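Local coordinates for proline dehydrogenase (Bradyrhizobium japonicum USDA 110, PDB 3HAZ), which probably oxidises proline to glutamate in two steps, as a bifunctional flavoenzyme joining an FAD-dependent proline dehydrogenase to an NAD-dependent aldehyde dehydrogenase, at residues T784-S795 / N945-F956; I352-Y363 / R501-F509. One frame throughout, in Å; residues are numbered along the deposited sequence.

Contact 1 (T784-S795 / N945-F956); sequences TSAFRSAGQRCS and NMIGAVVGVQPF. With NAD (nicotinamide-adenine-dinucleotide), chain D; SO4 (sulfate ion), chain E.
Ser785, in the last turn of helix 775-787, and Met946, in the loop after strand 939-942, bring their CA atoms within 5.5 Å, and the chains meet again where Ser795 faces Ile947. This is part of the active site of the aldehyde dehydrogenase fold, beside NAD and the predicted catalytic Cys794, probably at its substrate end. The one hydrogen bond between the two segments is Met946 N to Ser785 OG, nearly straight at 167°; the same hydroxyl also bonds to Asp781 O. Asn945 OD1 accepts from Ile947 N in an Asx turn, its donor lying above the carbonyl plane. Ile947 is the apolar wedge: CD1 presses on Thr784 CG2 at 3.4 Å, tight for two carbons, and also lies over one face of the Arg793 guanidinium. Extended from CG to NE, Arg793 reaches a sulfate at its edge, and NH2 forms a salt bridge with Asp606. Sulfate O3 is gripped by three donors, Arg793 NH1 at 2.8 Å, Ser795 OG and Gly948 N, while Ala949 N holds O1. A pocket so furnished is consistent with binding the carboxylate of the semialdehyde substrate, as in related enzymes. Beside it the Phe956 ring meets Ser795 CB obliquely, and its CE2 lies 3.3 Å from NAD O7N, the carboxamide oxygen near the ring plane.

Contact 2 (I352-Y363 / R501-F509); sequences IKRAQERGLDGY and RIPLPCDLF
In Tyr363, chi1 of -58° sets CG opposite the carbonyl carbon and aims the phenol at Pro503 O, and Gln356, with chi1 of -64° and an extended chain beyond CG, runs out from the helix to meet the hydroxyl there. The result is a chain of two hydrogen bonds at the C-terminal end of helix 348-357, part of the proline dehydrogenase barrel domain. Tyr363 OH donates to Pro503 O at 2.5 Å, a short bond lying in the carbonyl plane and at the edge of the ring. Gln356 NE2 donates in turn to Tyr363 OH at 2.9 Å, the hydroxyl in the plane of the amide. The other end of that amide, OE1, accepts from Thr639 N of the second subunit and has Leu508 CD1 against it.

Next to this pair of bonds, Ile502 CG2 touches the phenol carbon Tyr363 CZ at 3.9 Å. Pro505 fits where the helix ends in a Schellman motif at Gly359: its CB packs on Gly359 CA, and its CG lies 3.2 Å from Leu360 O. That carbonyl also takes a hydrogen bond from a water that accepts from Cys506 N, a second polar link between the chains. A phenylalanine in place of Tyr363 would probably leave Pro503 O without its donor and Gln356 NE2 without its acceptor. Because the phenol both gives and receives, one hydroxyl ties the helix side chain to the loop backbone, and through Gln356 OE1 the tie continues into the neighbouring subunit.

Overall arrangement
Contact 1 lies within the aldehyde dehydrogenase part of the enzyme, while contact 2 joins a helix end of the proline dehydrogenase part to the loop 501-509; their centres lie about 20 Å apart. They touch directly: Val953 CG2, from segment 945-956, packs against Phe509 CE2, from segment 501-509, at 3.5 Å. Contact 1 adjoins NAD and the predicted catalytic Cys794, whose side chain is about 5 Å from that of Glu886, which binds NAD. Contact 2 borders the flavin site, with the side chain of Ile502 about 6 Å from FAD. Both also meet the second subunit, where Pro636 packs against Val953 and Phe509 alike, placing their junction at the subunit interface.

Contact 1 (T784-S795 / N945-F956)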
# COMPACT_ATOMS: atom_id res chain seq x y z
N THR A 784 47.37 13.45 8.38
CA THR A 784 46.70 12.22 8.79
C THR A 784 46.96 11.07 7.83
O THR A 784 47.41 9.99 8.24
CB THR A 784 45.17 12.44 8.89
OG1 THR A 784 44.89 13.31 9.99
CG2 THR A 784 44.47 11.11 9.11
N SER A 785 46.68 11.30 6.56
CA SER A 785 46.82 10.27 5.53
C SER A 785 48.24 9.72 5.38
O SER A 785 48.42 8.54 5.08
CB SER A 785 46.32 10.79 4.18
OG SER A 785 44.96 11.21 4.27
N ALA A 786 49.25 10.56 5.58
CA ALA A 786 50.62 10.13 5.31
C ALA A 786 51.40 9.66 6.54
O ALA A 786 52.31 8.82 6.44
CB ALA A 786 51.39 11.24 4.59
N PHE A 787 51.05 10.20 7.70
CA PHE A 787 51.87 10.01 8.90
C PHE A 787 51.18 9.25 10.03
O PHE A 787 51.85 8.70 10.90
CB PHE A 787 52.41 11.36 9.41
CG PHE A 787 53.13 12.16 8.38
CD1 PHE A 787 54.06 11.55 7.54
CD2 PHE A 787 52.89 13.52 8.24
CE1 PHE A 787 54.73 12.29 6.58
CE2 PHE A 787 53.57 14.26 7.28
CZ PHE A 787 54.49 13.64 6.45
N ARG A 788 49.85 9.23 10.01
CA ARG A 788 49.08 8.43 10.97
C ARG A 788 49.52 6.97 10.91
O ARG A 788 49.75 6.43 9.82
CB ARG A 788 47.58 8.53 10.67
CG ARG A 788 46.71 7.53 11.41
CD ARG A 788 46.32 8.04 12.79
NE ARG A 788 45.70 9.36 12.71
CZ ARG A 788 44.39 9.59 12.77
NH1 ARG A 788 43.55 8.58 12.91
NH2 ARG A 788 43.93 10.83 12.69
N SER A 789 49.65 6.35 12.07
CA SER A 789 50.12 4.97 12.16
C SER A 789 51.51 4.83 11.54
O SER A 789 51.84 3.79 10.98
CB SER A 789 49.15 4.01 11.47
OG SER A 789 47.83 4.19 11.94
N ALA A 790 52.32 5.88 11.64
CA ALA A 790 53.66 5.90 11.05
C ALA A 790 53.63 5.53 9.57
O ALA A 790 54.57 4.93 9.05
CB ALA A 790 54.60 4.96 11.82
N GLY A 791 52.54 5.90 8.89
CA GLY A 791 52.40 5.62 7.48
C GLY A 791 52.31 4.14 7.16
O GLY A 791 52.55 3.73 6.03
N GLN A 792 51.95 3.33 8.15
CA GLN A 792 51.88 1.88 7.97
C GLN A 792 50.46 1.42 7.64
O GLN A 792 49.98 0.40 8.16
CB GLN A 792 52.44 1.13 9.19
CG GLN A 792 53.91 1.46 9.48
CD GLN A 792 54.47 0.67 10.66
OE1 GLN A 792 55.55 0.09 10.57
NE2 GLN A 792 53.72 0.64 11.76
N ARG A 793 49.80 2.18 6.79
CA ARG A 793 48.51 1.78 6.25
C ARG A 793 48.66 1.67 4.75
O ARG A 793 49.38 2.43 4.13
CB ARG A 793 47.43 2.82 6.56
CG ARG A 793 47.18 3.05 8.03
CD ARG A 793 46.17 4.18 8.21
NE ARG A 793 45.84 4.40 9.61
CZ ARG A 793 44.70 4.03 10.18
NH1 ARG A 793 43.76 3.43 9.45
NH2 ARG A 793 44.48 4.28 11.46
N CYS A 794 47.96 0.72 4.15
CA CYS A 794 48.01 0.50 2.71
C CYS A 794 47.37 1.66 1.96
O CYS A 794 47.73 1.95 0.82
CB CYS A 794 47.29 -0.80 2.35
SG CYS A 794 45.64 -0.95 3.08
N SER A 795 46.42 2.31 2.62
CA SER A 795 45.68 3.44 2.04
C SER A 795 46.44 4.76 2.15
O SER A 795 45.99 5.79 1.64
CB SER A 795 44.36 3.59 2.77
OG SER A 795 44.59 3.80 4.15
N ASN A 945 40.39 13.02 4.60
CA ASN A 945 41.57 12.17 4.57
C ASN A 945 41.32 10.86 3.80
O ASN A 945 40.17 10.53 3.49
CB ASN A 945 42.10 11.91 5.98
CG ASN A 945 41.25 10.92 6.74
OD1 ASN A 945 40.82 9.91 6.19
ND2 ASN A 945 41.00 11.21 8.01
N MET A 946 42.38 10.13 3.49
CA MET A 946 42.30 8.95 2.63
C MET A 946 42.29 7.62 3.38
O MET A 946 42.41 6.56 2.77
CB MET A 946 43.46 8.95 1.63
CG MET A 946 43.46 10.10 0.64
SD MET A 946 45.10 10.49 -0.04
CE MET A 946 45.57 8.90 -0.74
N ILE A 947 42.15 7.67 4.70
CA ILE A 947 42.35 6.48 5.51
C ILE A 947 41.14 6.10 6.37
O ILE A 947 40.19 6.86 6.51
CB ILE A 947 43.57 6.63 6.43
CG1 ILE A 947 43.31 7.70 7.49
CG2 ILE A 947 44.83 6.97 5.62
CD1 ILE A 947 44.36 7.74 8.58
N GLY A 948 41.19 4.90 6.95
CA GLY A 948 40.18 4.46 7.90
C GLY A 948 38.86 4.06 7.29
O GLY A 948 37.80 4.36 7.84
N ALA A 949 38.91 3.38 6.14
CA ALA A 949 37.72 2.89 5.48
C ALA A 949 36.83 2.17 6.49
O ALA A 949 37.31 1.38 7.31
CB ALA A 949 38.08 1.96 4.34
N VAL A 950 35.53 2.46 6.44
CA VAL A 950 34.58 1.89 7.39
C VAL A 950 33.82 0.73 6.75
O VAL A 950 33.27 0.88 5.66
CB VAL A 950 33.60 2.95 7.90
CG1 VAL A 950 32.53 2.31 8.77
CG2 VAL A 950 34.35 4.04 8.68
N VAL A 951 33.79 -0.41 7.43
CA VAL A 951 33.10 -1.61 6.92
C VAL A 951 31.64 -1.31 6.57
O VAL A 951 30.89 -0.76 7.39
CB VAL A 951 33.17 -2.78 7.92
CG1 VAL A 951 32.30 -3.96 7.44
CG2 VAL A 951 34.62 -3.22 8.16
N GLY A 952 31.25 -1.68 5.36
CA GLY A 952 29.88 -1.48 4.90
C GLY A 952 29.61 -0.06 4.45
O GLY A 952 28.53 0.23 3.94
N VAL A 953 30.58 0.83 4.64
CA VAL A 953 30.42 2.23 4.26
C VAL A 953 31.37 2.58 3.12
O VAL A 953 30.94 3.06 2.07
CB VAL A 953 30.67 3.16 5.46
CG1 VAL A 953 30.55 4.64 5.05
CG2 VAL A 953 29.69 2.82 6.59
N GLN A 954 32.66 2.33 3.33
CA GLN A 954 33.64 2.40 2.24
C GLN A 954 34.18 1.00 1.94
O GLN A 954 35.22 0.61 2.49
CB GLN A 954 34.80 3.35 2.56
CG GLN A 954 34.39 4.81 2.67
CD GLN A 954 34.22 5.27 4.11
OE1 GLN A 954 34.83 4.71 5.02
NE2 GLN A 954 33.40 6.30 4.32
N PRO A 955 33.47 0.23 1.10
CA PRO A 955 34.06 -1.04 0.66
C PRO A 955 35.45 -0.74 0.16
O PRO A 955 35.62 0.17 -0.66
CB PRO A 955 33.14 -1.47 -0.49
CG PRO A 955 31.80 -0.87 -0.11
CD PRO A 955 32.13 0.46 0.54
N PHE A 956 36.44 -1.46 0.67
CA PHE A 956 37.82 -1.07 0.48
C PHE A 956 38.60 -2.09 -0.35
O PHE A 956 38.48 -3.29 -0.14
CB PHE A 956 38.48 -0.86 1.84
CG PHE A 956 39.91 -0.42 1.74
CD1 PHE A 956 40.22 0.93 1.59
CD2 PHE A 956 40.94 -1.34 1.76
CE1 PHE A 956 41.54 1.35 1.48
CE2 PHE A 956 42.27 -0.93 1.66
CZ PHE A 956 42.56 0.42 1.52
PA NAD D . 54.10 -9.37 3.01
O1A NAD D . 53.96 -9.66 1.40
O2A NAD D . 55.50 -9.07 3.35
O5B NAD D . 53.59 -10.74 3.81
C5B NAD D . 52.29 -10.76 4.40
C4B NAD D . 51.84 -12.19 4.71
O4B NAD D . 52.16 -13.20 3.67
C3B NAD D . 52.49 -12.84 6.00
O3B NAD D . 51.69 -13.45 6.96
C2B NAD D . 53.68 -13.58 5.40
O2B NAD D . 54.51 -14.38 6.22
C1B NAD D . 53.04 -14.18 4.22
N9A NAD D . 54.02 -14.59 3.21
C8A NAD D . 55.26 -14.08 3.01
N7A NAD D . 55.86 -14.78 1.93
C5A NAD D . 54.93 -15.75 1.47
C6A NAD D . 54.99 -16.69 0.45
N6A NAD D . 56.19 -16.79 -0.37
N1A NAD D . 53.93 -17.51 0.22
C2A NAD D . 52.80 -17.41 1.00
N3A NAD D . 52.73 -16.48 2.01
C4A NAD D . 53.81 -15.65 2.24
O3 NAD D . 53.08 -8.11 3.47
PN NAD D . 53.31 -7.37 4.95
O1N NAD D . 54.91 -6.92 5.09
O2N NAD D . 52.94 -8.28 6.03
O5D NAD D . 52.36 -6.00 5.05
C5D NAD D . 52.68 -4.86 4.26
C4D NAD D . 52.02 -4.90 2.86
O4D NAD D . 50.62 -5.41 2.80
C3D NAD D . 51.99 -3.61 1.94
O3D NAD D . 52.59 -3.65 0.67
C2D NAD D . 50.50 -3.22 2.06
O2D NAD D . 49.97 -2.12 1.35
C1D NAD D . 49.86 -4.54 1.99
N1N NAD D . 48.50 -4.42 2.55
C2N NAD D . 47.42 -4.17 1.69
C3N NAD D . 46.08 -4.03 2.24
C7N NAD D . 44.89 -3.76 1.30
O7N NAD D . 43.79 -3.86 1.71
N7N NAD D . 45.12 -3.53 -0.11
C4N NAD D . 45.86 -4.15 3.71
C5N NAD D . 46.94 -4.41 4.56
C6N NAD D . 48.30 -4.55 4.00
S SO4 E . 42.71 1.94 6.14
O1 SO4 E . 41.74 2.44 5.15
O2 SO4 E . 43.57 0.95 5.49
O3 SO4 E . 43.54 3.03 6.65
O4 SO4 E . 41.98 1.35 7.25

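Contact 2 (I352-Y363 / R501-F509)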
# COMPACT_ATOMS: atom_id res chain seq x y z
N ILE A 352 27.15 16.40 15.16
CA ILE A 352 26.37 15.24 14.76
C ILE A 352 27.27 14.26 14.02
O ILE A 352 27.31 13.07 14.34
CB ILE A 352 25.16 15.62 13.85
CG1 ILE A 352 24.23 16.59 14.58
CG2 ILE A 352 24.40 14.36 13.40
CD1 ILE A 352 23.81 16.13 15.96
N LYS A 353 28.01 14.77 13.04
CA LYS A 353 28.86 13.91 12.21
C LYS A 353 29.90 13.22 13.07
O LYS A 353 30.09 12.00 12.98
CB LYS A 353 29.53 14.72 11.10
CG LYS A 353 30.35 13.88 10.11
CD LYS A 353 30.77 14.69 8.91
CE LYS A 353 31.57 13.85 7.91
NZ LYS A 353 32.08 14.69 6.78
N ARG A 354 30.56 13.98 13.94
CA ARG A 354 31.62 13.43 14.76
C ARG A 354 31.13 12.30 15.66
O ARG A 354 31.78 11.27 15.79
CB ARG A 354 32.27 14.52 15.62
CG ARG A 354 33.25 15.40 14.87
CD ARG A 354 33.74 16.51 15.77
NE ARG A 354 34.82 17.28 15.17
CZ ARG A 354 35.68 18.01 15.86
NH1 ARG A 354 36.64 18.68 15.24
NH2 ARG A 354 35.58 18.06 17.19
N ALA A 355 30.00 12.52 16.32
CA ALA A 355 29.49 11.54 17.26
C ALA A 355 29.13 10.24 16.53
O ALA A 355 29.34 9.15 17.05
CB ALA A 355 28.30 12.09 18.03
N GLN A 356 28.62 10.37 15.31
CA GLN A 356 28.33 9.21 14.47
C GLN A 356 29.61 8.49 14.05
O GLN A 356 29.72 7.28 14.20
CB GLN A 356 27.51 9.61 13.24
CG GLN A 356 26.13 10.13 13.62
CD GLN A 356 25.27 10.47 12.42
OE1 GLN A 356 25.73 10.42 11.28
NE2 GLN A 356 24.01 10.82 12.68
N GLU A 357 30.58 9.24 13.54
CA GLU A 357 31.86 8.66 13.14
C GLU A 357 32.53 7.95 14.31
O GLU A 357 33.12 6.89 14.15
CB GLU A 357 32.80 9.75 12.60
CG GLU A 357 32.40 10.33 11.26
CD GLU A 357 33.28 11.51 10.86
OE1 GLU A 357 33.79 12.21 11.77
OE2 GLU A 357 33.47 11.74 9.65
N ARG A 358 32.44 8.57 15.48
CA ARG A 358 33.16 8.09 16.66
C ARG A 358 32.38 7.04 17.44
O ARG A 358 32.84 6.56 18.48
CB ARG A 358 33.52 9.27 17.57
CG ARG A 358 34.60 10.17 16.96
CD ARG A 358 34.67 11.54 17.63
NE ARG A 358 35.48 12.48 16.86
CZ ARG A 358 35.92 13.65 17.31
NH1 ARG A 358 35.62 14.04 18.54
NH2 ARG A 358 36.66 14.43 16.53
N GLY A 359 31.20 6.69 16.94
CA GLY A 359 30.36 5.69 17.58
C GLY A 359 30.10 5.98 19.04
O GLY A 359 30.25 5.09 19.89
N LEU A 360 29.74 7.22 19.35
CA LEU A 360 29.51 7.63 20.73
C LEU A 360 28.16 7.13 21.23
O LEU A 360 27.31 6.72 20.43
CB LEU A 360 29.57 9.16 20.86
CG LEU A 360 30.90 9.78 20.42
CD1 LEU A 360 30.99 11.23 20.87
CD2 LEU A 360 32.07 8.97 20.98
N ASP A 361 27.95 7.16 22.54
CA ASP A 361 26.69 6.67 23.09
C ASP A 361 25.55 7.70 22.97
O ASP A 361 24.44 7.46 23.45
CB ASP A 361 26.85 6.17 24.53
CG ASP A 361 27.15 7.28 25.52
OD1 ASP A 361 26.98 8.47 25.17
OD2 ASP A 361 27.55 6.95 26.66
N GLY A 362 25.83 8.82 22.33
CA GLY A 362 24.82 9.85 22.13
C GLY A 362 25.44 11.15 21.63
O GLY A 362 26.64 11.20 21.36
N TYR A 363 24.61 12.19 21.50
CA TYR A 363 25.04 13.50 21.02
C TYR A 363 25.19 14.50 22.17
O TYR A 363 24.33 14.57 23.05
CB TYR A 363 24.04 14.04 19.99
CG TYR A 363 23.86 13.13 18.80
CD1 TYR A 363 22.73 12.32 18.68
CD2 TYR A 363 24.83 13.07 17.81
CE1 TYR A 363 22.57 11.48 17.58
CE2 TYR A 363 24.67 12.23 16.71
CZ TYR A 363 23.55 11.44 16.60
OH TYR A 363 23.43 10.63 15.49
N ARG A 501 14.29 11.71 13.26
CA ARG A 501 14.96 11.22 12.06
C ARG A 501 16.49 11.27 12.14
O ARG A 501 17.16 11.19 11.11
CB ARG A 501 14.44 11.95 10.82
CG ARG A 501 12.99 11.62 10.50
CD ARG A 501 12.49 12.35 9.26
NE ARG A 501 12.21 13.76 9.52
CZ ARG A 501 12.92 14.77 9.04
NH1 ARG A 501 12.59 16.02 9.33
NH2 ARG A 501 13.97 14.54 8.25
N ILE A 502 17.02 11.39 13.35
CA ILE A 502 18.47 11.30 13.55
C ILE A 502 18.76 10.17 14.52
O ILE A 502 18.53 10.29 15.72
CB ILE A 502 19.06 12.62 14.09
CG1 ILE A 502 18.82 13.77 13.11
CG2 ILE A 502 20.56 12.48 14.33
CD1 ILE A 502 19.34 15.12 13.61
N PRO A 503 19.27 9.05 13.99
CA PRO A 503 19.52 7.90 14.86
C PRO A 503 20.73 8.14 15.74
O PRO A 503 21.64 8.87 15.33
CB PRO A 503 19.81 6.77 13.87
CG PRO A 503 20.37 7.46 12.67
CD PRO A 503 19.74 8.83 12.61
N LEU A 504 20.75 7.54 16.93
CA LEU A 504 21.95 7.51 17.75
C LEU A 504 23.05 6.78 16.99
O LEU A 504 22.76 5.93 16.15
CB LEU A 504 21.67 6.77 19.06
CG LEU A 504 20.59 7.38 19.95
CD1 LEU A 504 20.28 6.43 21.10
CD2 LEU A 504 21.05 8.73 20.47
N PRO A 505 24.32 7.08 17.28
CA PRO A 505 25.40 6.43 16.54
C PRO A 505 25.31 4.90 16.56
O PRO A 505 25.64 4.28 15.56
CB PRO A 505 26.66 6.91 17.26
CG PRO A 505 26.27 8.24 17.83
CD PRO A 505 24.83 8.08 18.25
N CYS A 506 24.88 4.30 17.67
CA CYS A 506 24.83 2.83 17.73
C CYS A 506 23.81 2.26 16.76
O CYS A 506 23.88 1.08 16.41
CB CYS A 506 24.52 2.35 19.15
SG CYS A 506 22.89 2.87 19.77
N ASP A 507 22.87 3.10 16.31
CA ASP A 507 21.81 2.69 15.39
C ASP A 507 22.03 3.17 13.97
O ASP A 507 21.11 3.13 13.14
CB ASP A 507 20.46 3.22 15.89
CG ASP A 507 20.00 2.54 17.16
OD1 ASP A 507 20.40 1.37 17.38
OD2 ASP A 507 19.26 3.17 17.94
N LEU A 508 23.24 3.62 13.68
CA LEU A 508 23.55 4.20 12.38
C LEU A 508 23.17 3.28 11.22
O LEU A 508 22.75 3.75 10.16
CB LEU A 508 25.03 4.57 12.29
CG LEU A 508 25.41 5.54 11.18
CD1 LEU A 508 24.73 6.89 11.38
CD2 LEU A 508 26.93 5.71 11.10
N PHE A 509 23.30 1.97 11.43
CA PHE A 509 23.07 1.02 10.34
C PHE A 509 21.82 0.18 10.53
O PHE A 509 21.55 -0.70 9.72
CB PHE A 509 24.28 0.08 10.16
CG PHE A 509 25.58 0.80 10.05
CD1 PHE A 509 26.56 0.65 11.02
CD2 PHE A 509 25.83 1.65 8.97
CE1 PHE A 509 27.77 1.33 10.92
CE2 PHE A 509 27.03 2.32 8.87
CZ PHE A 509 28.00 2.16 9.84
O HOH W 1 24.81 5.35 20.30